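Local structure of 3-oxo-tetronate kinase (Haemophilus influenzae, 1YZY) at residues 22-27 / 229-234; 26-31 / 370-375. The protein phosphorylates 3-oxo-tetronate at the expense of ATP to give 3-oxo-tetronate 4-phosphate, as a member of the four-carbon acid sugar kinase family. One frame throughout, in Å; residues are numbered along the deposited sequence.

Interaction 1 of 2, residues 22-27 / 229-234; sequences NGLSTV and ARLSGG
Two helix ends that are each closed by a Schellman motif meet here, and the side chain of Ser232 joins them. Its OG donates to Asn22 O over 2.7 Å, approaching from above the carbonyl plane, 43° out of it; Ala228 O, one turn back in its own helix, also lies within hydrogen-bonding range of the same hydroxyl, so the two carbonyls compete for its single proton. The chi1 of 74° sets OG between the backbone N and carbonyl carbon of Ser232, facing both carbonyls. Gly23 and Gly233, both with positive phi, are the C-prime residues of the two motifs. Ser232 CB packs 3.8 Å from Gly23 CA, bringing the turn directly against the helix end. On one flank Asn22 OD1 touches the methyl of Ala229 (OD1 to CB 3.5 Å), while its ND2 is held by Phe18 O. On the other, Leu24 and Leu231 meet at a slant through their branches: Leu24 CD1 reaches Leu231 CB at 4.1 Å, and CD2 approaches the CD1 of Leu231. Beyond this point the chain runs into strand 26-30. The contact thus sets the turn between helix 9-20 and that strand against the C-terminal end of helix 221-232, with Ala225 and Ala228 also packing on Asn22.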
ATOM      1  N   ASN A  22      13.718   2.364  -2.472  1.00 16.08           N
ATOM      2  CA  ASN A  22      14.557   3.499  -2.781  1.00 15.09           C
ATOM      3  C   ASN A  22      15.341   3.979  -1.564  1.00 18.09           C
ATOM      4  O   ASN A  22      15.597   5.172  -1.394  1.00 13.95           O
ATOM      5  CB  ASN A  22      13.730   4.611  -3.429  1.00 16.75           C
ATOM      6  CG  ASN A  22      13.442   4.327  -4.891  1.00 18.53           C
ATOM      7  OD1 ASN A  22      14.326   4.456  -5.743  1.00 18.00           O
ATOM      8  ND2 ASN A  22      12.223   3.880  -5.186  1.00 15.90           N
ATOM      9  N   GLY A  23      15.665   3.023  -0.693  1.00 19.79           N
ATOM     10  CA  GLY A  23      16.467   3.273   0.498  1.00 23.02           C
ATOM     11  C   GLY A  23      15.948   3.911   1.777  1.00 24.16           C
ATOM     12  O   GLY A  23      16.746   4.186   2.685  1.00 23.09           O
ATOM     13  N   LEU A  24      14.645   4.129   1.891  1.00 22.87           N
ATOM     14  CA  LEU A  24      14.096   4.757   3.096  1.00 28.93           C
ATOM     15  C   LEU A  24      13.437   3.790   4.098  1.00 23.01           C
ATOM     16  O   LEU A  24      12.607   2.982   3.712  1.00 21.36           O
ATOM     17  CB  LEU A  24      13.095   5.844   2.682  1.00 27.67           C
ATOM     18  CG  LEU A  24      13.491   7.302   2.935  1.00 32.95           C
ATOM     19  CD1 LEU A  24      14.905   7.600   2.460  1.00 22.04           C
ATOM     20  CD2 LEU A  24      12.472   8.224   2.281  1.00 18.76           C
ATOM     21  N   SER A  25      13.837   3.828   5.366  1.00 19.77           N
ATOM     22  CA  SER A  25      13.192   2.950   6.351  1.00 21.71           C
ATOM     23  C   SER A  25      11.756   3.466   6.519  1.00 19.57           C
ATOM     24  O   SER A  25      11.546   4.640   6.823  1.00 21.76           O
ATOM     25  CB  SER A  25      13.965   2.905   7.678  1.00 14.79           C
ATOM     26  OG  SER A  25      14.182   4.180   8.245  1.00 19.25           O
ATOM     27  N   THR A  26      10.777   2.588   6.318  1.00 22.19           N
ATOM     28  CA  THR A  26       9.365   2.977   6.357  1.00 15.65           C
ATOM     29  C   THR A  26       8.437   2.198   7.304  1.00 19.02           C
ATOM     30  O   THR A  26       8.589   0.995   7.505  1.00 22.32           O
ATOM     31  CB  THR A  26       8.771   2.876   4.918  1.00 17.18           C
ATOM     32  OG1 THR A  26       9.575   3.641   4.004  1.00 17.97           O
ATOM     33  CG2 THR A  26       7.330   3.382   4.859  1.00  7.11           C
ATOM     34  N   VAL A  27       7.478   2.910   7.885  1.00 19.55           N
ATOM     35  CA  VAL A  27       6.473   2.322   8.761  1.00 18.44           C
ATOM     36  C   VAL A  27       5.112   2.736   8.217  1.00 18.15           C
ATOM     37  O   VAL A  27       4.841   3.925   8.041  1.00 21.62           O
ATOM     38  CB  VAL A  27       6.596   2.818  10.217  1.00 15.02           C
ATOM     39  CG1 VAL A  27       5.354   2.436  11.003  1.00 13.18           C
ATOM     40  CG2 VAL A  27       7.818   2.212  10.872  1.00 14.83           C
ATOM     41  N   ALA A 229      14.584   8.206  -3.390  1.00 20.87           N
ATOM     42  CA  ALA A 229      15.868   7.978  -4.054  1.00 25.58           C
ATOM     43  C   ALA A 229      16.822   9.149  -3.848  1.00 21.16           C
ATOM     44  O   ALA A 229      18.030   8.949  -3.741  1.00 24.33           O
ATOM     45  CB  ALA A 229      15.671   7.706  -5.552  1.00 22.24           C
ATOM     46  N   ARG A 230      16.304  10.375  -3.837  1.00 22.98           N
ATOM     47  CA  ARG A 230      17.176  11.532  -3.632  1.00 27.02           C
ATOM     48  C   ARG A 230      17.654  11.568  -2.181  1.00 23.60           C
ATOM     49  O   ARG A 230      18.845  11.736  -1.917  1.00 30.57           O
ATOM     50  CB  ARG A 230      16.464  12.848  -3.977  1.00 25.44           C
ATOM     51  CG  ARG A 230      17.426  14.036  -4.114  1.00 25.09           C
ATOM     52  CD  ARG A 230      16.711  15.382  -4.202  1.00 24.55           C
ATOM     53  NE  ARG A 230      16.140  15.769  -2.918  1.00 36.83           N
ATOM     54  CZ  ARG A 230      16.762  16.514  -2.009  1.00 36.67           C
ATOM     55  NH1 ARG A 230      17.985  16.978  -2.233  1.00 38.48           N
ATOM     56  NH2 ARG A 230      16.171  16.760  -0.850  1.00 43.83           N
ATOM     57  N   LEU A 231      16.709  11.430  -1.252  1.00 24.84           N
ATOM     58  CA  LEU A 231      16.989  11.444   0.182  1.00 22.94           C
ATOM     59  C   LEU A 231      17.944  10.343   0.621  1.00 25.22           C
ATOM     60  O   LEU A 231      18.710  10.528   1.571  1.00 25.66           O
ATOM     61  CB  LEU A 231      15.686  11.332   0.984  1.00 25.55           C
ATOM     62  CG  LEU A 231      14.739  12.528   0.921  1.00 21.73           C
ATOM     63  CD1 LEU A 231      13.401  12.191   1.554  1.00 27.97           C
ATOM     64  CD2 LEU A 231      15.380  13.710   1.621  1.00 26.32           C
ATOM     65  N   SER A 232      17.870   9.193  -0.038  1.00 19.25           N
ATOM     66  CA  SER A 232      18.731   8.063   0.297  1.00 23.02           C
ATOM     67  C   SER A 232      20.066   8.088  -0.438  1.00 22.76           C
ATOM     68  O   SER A 232      21.029   7.457   0.007  1.00 25.75           O
ATOM     69  CB  SER A 232      18.014   6.745   0.006  1.00 23.84           C
ATOM     70  OG  SER A 232      17.934   6.490  -1.384  1.00 30.36           O
ATOM     71  N   GLY A 233      20.136   8.855  -1.528  1.00 23.42           N
ATOM     72  CA  GLY A 233      21.353   8.930  -2.320  1.00 18.98           C
ATOM     73  C   GLY A 233      21.465   7.768  -3.297  1.00 23.33           C
ATOM     74  O   GLY A 233      22.559   7.240  -3.524  1.00 21.27           O
ATOM     75  N   GLY A 234      20.331   7.372  -3.873  1.00 15.12           N
ATOM     76  CA  GLY A 234      20.287   6.276  -4.830  1.00 22.01           C
ATOM     77  C   GLY A 234      20.220   4.871  -4.255  1.00 23.00           C
ATOM     78  O   GLY A 234      20.202   3.895  -5.006  1.00 19.97           O
TER

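Interaction 2 of 2, residues 26-31 / 370-375; sequences TVQMNG and FHIGKQ
Antiparallel pairing of strand 26-30 with strand 369-375 carries the beta structure from the sugar-binding N-terminal domain into the nucleotide-binding C-terminal domain. The pair Gln28 and Phe370 is hydrogen-bonded in both directions: Gln28 N gives to Phe370 O at 2.9 Å, nearly in line with the carbonyl, and Phe370 N returns a bond to Gln28 O at 3.1 Å from above its carbonyl plane. Farther along, Ile372 N donates to Thr26 O at 2.8 Å. Between them Val27 and His371 form a non-hydrogen-bonded pair, where Val27 CA comes 3.2 Å from Phe370 O in a CA-H...O contact. The side chains of Val27 and His371 run side by side on one face. Val27 CG2, placed anti to the carbonyl carbon, sits over the His371 ring in a CH-pi contact, 3.9 Å from its centroid and 20° off the normal. A water in the ring plane hydrogen-bonds to His371 ND1 at 2.7 Å and reaches Thr26 O only weakly. On the other face, Ile372 CD1 lies against CB and OE1 of Gln28, whose extended chain ends with NE2 in a weak bond to Ser13 OG of helix 9-20. Asn30 ND2 approaches the Phe370 ring at its edge, 3.8 Å from CE2, the amide and ring planes being 54° apart. Strands 43-47 and 380-385 flank the pair, and the whole is an antiparallel beta ladder that joins two domains edge to edge.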
ATOM      1  N   THR A  26      10.777   2.588   6.318  1.00 22.19           N
ATOM      2  CA  THR A  26       9.365   2.977   6.357  1.00 15.65           C
ATOM      3  C   THR A  26       8.437   2.198   7.304  1.00 19.02           C
ATOM      4  O   THR A  26       8.589   0.995   7.505  1.00 22.32           O
ATOM      5  CB  THR A  26       8.771   2.876   4.918  1.00 17.18           C
ATOM      6  OG1 THR A  26       9.575   3.641   4.004  1.00 17.97           O
ATOM      7  CG2 THR A  26       7.330   3.382   4.859  1.00  7.11           C
ATOM      8  N   VAL A  27       7.478   2.910   7.885  1.00 19.55           N
ATOM      9  CA  VAL A  27       6.473   2.322   8.761  1.00 18.44           C
ATOM     10  C   VAL A  27       5.112   2.736   8.217  1.00 18.15           C
ATOM     11  O   VAL A  27       4.841   3.925   8.041  1.00 21.62           O
ATOM     12  CB  VAL A  27       6.596   2.818  10.217  1.00 15.02           C
ATOM     13  CG1 VAL A  27       5.354   2.436  11.003  1.00 13.18           C
ATOM     14  CG2 VAL A  27       7.818   2.212  10.872  1.00 14.83           C
ATOM     15  N   GLN A  28       4.278   1.755   7.902  1.00 16.75           N
ATOM     16  CA  GLN A  28       2.947   2.031   7.391  1.00 19.15           C
ATOM     17  C   GLN A  28       1.873   1.757   8.447  1.00 22.04           C
ATOM     18  O   GLN A  28       1.605   0.605   8.788  1.00 19.80           O
ATOM     19  CB  GLN A  28       2.657   1.187   6.147  1.00 13.73           C
ATOM     20  CG  GLN A  28       1.263   1.422   5.556  1.00 15.06           C
ATOM     21  CD  GLN A  28       0.920   0.454   4.443  1.00 19.92           C
ATOM     22  OE1 GLN A  28       1.805  -0.175   3.856  1.00 27.42           O
ATOM     23  NE2 GLN A  28      -0.373   0.325   4.147  1.00 18.18           N
ATOM     24  N   MET A  29       1.267   2.822   8.957  1.00 21.27           N
ATOM     25  CA  MET A  29       0.208   2.707   9.947  1.00 20.69           C
ATOM     26  C   MET A  29      -1.138   2.648   9.236  1.00 23.17           C
ATOM     27  O   MET A  29      -1.374   3.396   8.293  1.00 18.96           O
ATOM     28  CB  MET A  29       0.251   3.898  10.896  1.00 15.02           C
ATOM     29  CG  MET A  29       1.549   4.004  11.677  1.00 21.12           C
ATOM     30  SD  MET A  29       1.959   2.490  12.596  1.00 22.19           S
ATOM     31  CE  MET A  29       1.791   3.044  14.292  1.00 29.44           C
ATOM     32  N   ASN A  30      -1.995   1.720   9.641  1.00 23.63           N
ATOM     33  CA  ASN A  30      -3.319   1.603   9.030  1.00 23.61           C
ATOM     34  C   ASN A  30      -4.296   2.368   9.920  1.00 22.39           C
ATOM     35  O   ASN A  30      -4.706   1.878  10.967  1.00 19.77           O
ATOM     36  CB  ASN A  30      -3.728   0.133   8.906  1.00 26.67           C
ATOM     37  CG  ASN A  30      -2.717  -0.693   8.117  1.00 33.02           C
ATOM     38  OD1 ASN A  30      -2.222  -0.264   7.079  1.00 37.19           O
ATOM     39  ND2 ASN A  30      -2.414  -1.889   8.611  1.00 34.99           N
ATOM     40  N   GLY A  31      -4.641   3.583   9.504  1.00 23.99           N
ATOM     41  CA  GLY A  31      -5.535   4.432  10.275  1.00 21.82           C
ATOM     42  C   GLY A  31      -4.692   5.306  11.183  1.00 21.94           C
ATOM     43  O   GLY A  31      -3.518   5.010  11.388  1.00 25.37           O
ATOM     44  N   PHE A 370       3.027  -1.598  10.529  1.00 21.92           N
ATOM     45  CA  PHE A 370       4.153  -2.474  10.266  1.00 17.98           C
ATOM     46  C   PHE A 370       5.357  -1.731   9.725  1.00 23.26           C
ATOM     47  O   PHE A 370       5.237  -0.619   9.211  1.00 22.73           O
ATOM     48  CB  PHE A 370       3.758  -3.516   9.215  1.00 13.04           C
ATOM     49  CG  PHE A 370       2.517  -4.287   9.553  1.00 15.20           C
ATOM     50  CD1 PHE A 370       2.592  -5.457  10.306  1.00 13.83           C
ATOM     51  CD2 PHE A 370       1.269  -3.838   9.128  1.00 14.82           C
ATOM     52  CE1 PHE A 370       1.440  -6.169  10.636  1.00 19.49           C
ATOM     53  CE2 PHE A 370       0.106  -4.538   9.451  1.00 13.50           C
ATOM     54  CZ  PHE A 370       0.192  -5.707  10.206  1.00 15.37           C
ATOM     55  N   HIS A 371       6.529  -2.324   9.922  1.00 23.59           N
ATOM     56  CA  HIS A 371       7.764  -1.801   9.377  1.00 21.49           C
ATOM     57  C   HIS A 371       7.907  -2.464   7.999  1.00 24.85           C
ATOM     58  O   HIS A 371       7.892  -3.697   7.953  1.00 25.70           O
ATOM     59  CB  HIS A 371       8.962  -2.316  10.170  1.00 19.94           C
ATOM     60  CG  HIS A 371       9.183  -1.591  11.457  1.00 24.44           C
ATOM     61  ND1 HIS A 371      10.099  -0.571  11.593  1.00 22.27           N
ATOM     62  CD2 HIS A 371       8.584  -1.722  12.665  1.00 29.48           C
ATOM     63  CE1 HIS A 371      10.053  -0.101  12.826  1.00 24.01           C
ATOM     64  NE2 HIS A 371       9.142  -0.783  13.497  1.00 27.71           N
ATOM     65  N   ILE A 372       8.046  -1.706   6.912  1.00 24.47           N
ATOM     66  CA  ILE A 372       8.147  -2.390   5.623  1.00 17.81           C
ATOM     67  C   ILE A 372       9.567  -2.876   5.317  1.00 16.91           C
ATOM     68  O   ILE A 372      10.547  -2.118   5.440  1.00 16.48           O
ATOM     69  CB  ILE A 372       7.676  -1.407   4.530  1.00 19.58           C
ATOM     70  CG1 ILE A 372       6.423  -0.657   4.996  1.00 18.61           C
ATOM     71  CG2 ILE A 372       7.385  -2.168   3.237  1.00 10.71           C
ATOM     72  CD1 ILE A 372       5.138  -1.452   4.883  1.00 20.26           C
ATOM     73  N   GLY A 373       9.664  -4.151   4.943  1.00 20.45           N
ATOM     74  CA  GLY A 373      10.945  -4.764   4.652  1.00 14.88           C
ATOM     75  C   GLY A 373      11.151  -5.246   3.232  1.00 19.92           C
ATOM     76  O   GLY A 373      10.416  -4.871   2.318  1.00 17.44           O
ATOM     77  N   LYS A 374      12.134  -6.127   3.066  1.00 18.87           N
ATOM     78  CA  LYS A 374      12.505  -6.665   1.759  1.00 24.48           C
ATOM     79  C   LYS A 374      11.372  -7.261   0.944  1.00 22.22           C
ATOM     80  O   LYS A 374      10.541  -8.010   1.449  1.00 24.33           O
ATOM     81  CB  LYS A 374      13.637  -7.671   1.908  1.00 23.45           C
ATOM     82  CG  LYS A 374      14.539  -7.779   0.701  1.00 30.40           C
ATOM     83  CD  LYS A 374      15.894  -8.276   1.139  1.00 31.16           C
ATOM     84  CE  LYS A 374      16.790  -8.573  -0.033  1.00 38.85           C
ATOM     85  NZ  LYS A 374      18.041  -9.215   0.452  1.00 35.91           N
ATOM     86  N   GLN A 375      11.375  -6.930  -0.341  1.00 21.54           N
ATOM     87  CA  GLN A 375      10.364  -7.387  -1.276  1.00 25.94           C
ATOM     88  C   GLN A 375      10.543  -8.847  -1.686  1.00 26.93           C
ATOM     89  O   GLN A 375      11.548  -9.214  -2.295  1.00 24.58           O
ATOM     90  CB  GLN A 375      10.368  -6.478  -2.511  1.00 23.42           C
ATOM     91  CG  GLN A 375       9.315  -6.802  -3.559  1.00 24.52           C
ATOM     92  CD  GLN A 375       9.240  -5.756  -4.667  1.00 24.56           C
ATOM     93  OE1 GLN A 375       8.791  -4.632  -4.450  1.00 22.32           O
ATOM     94  NE2 GLN A 375       9.672  -6.131  -5.861  1.00 18.10           N
TER
HETATM   95  O   HOH W   1      11.398   0.388   9.487  1.00 25.33           O

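Both contacts start from the same piece of chain, with Thr26 and Val27 common to their segments, but the partners differ: in interaction 1 residues 22-24 meet the end of helix 221-232, while in interaction 2 Thr26 and Val27 pair with strand 369-375 of the nucleotide-binding domain. Interaction 1 is partly buried and lies nearer the periphery, about 17 Å from the centre of the chain; interaction 2 is buried, at about 9 Å, and the two centres are about 14 Å apart. The first relies on one side-chain hydroxyl and small apolar touches, the second on repeated backbone bonds with side chains packed on both faces. The chain thus passes from a turn packed on a helix end directly into the strand pairing between the domains.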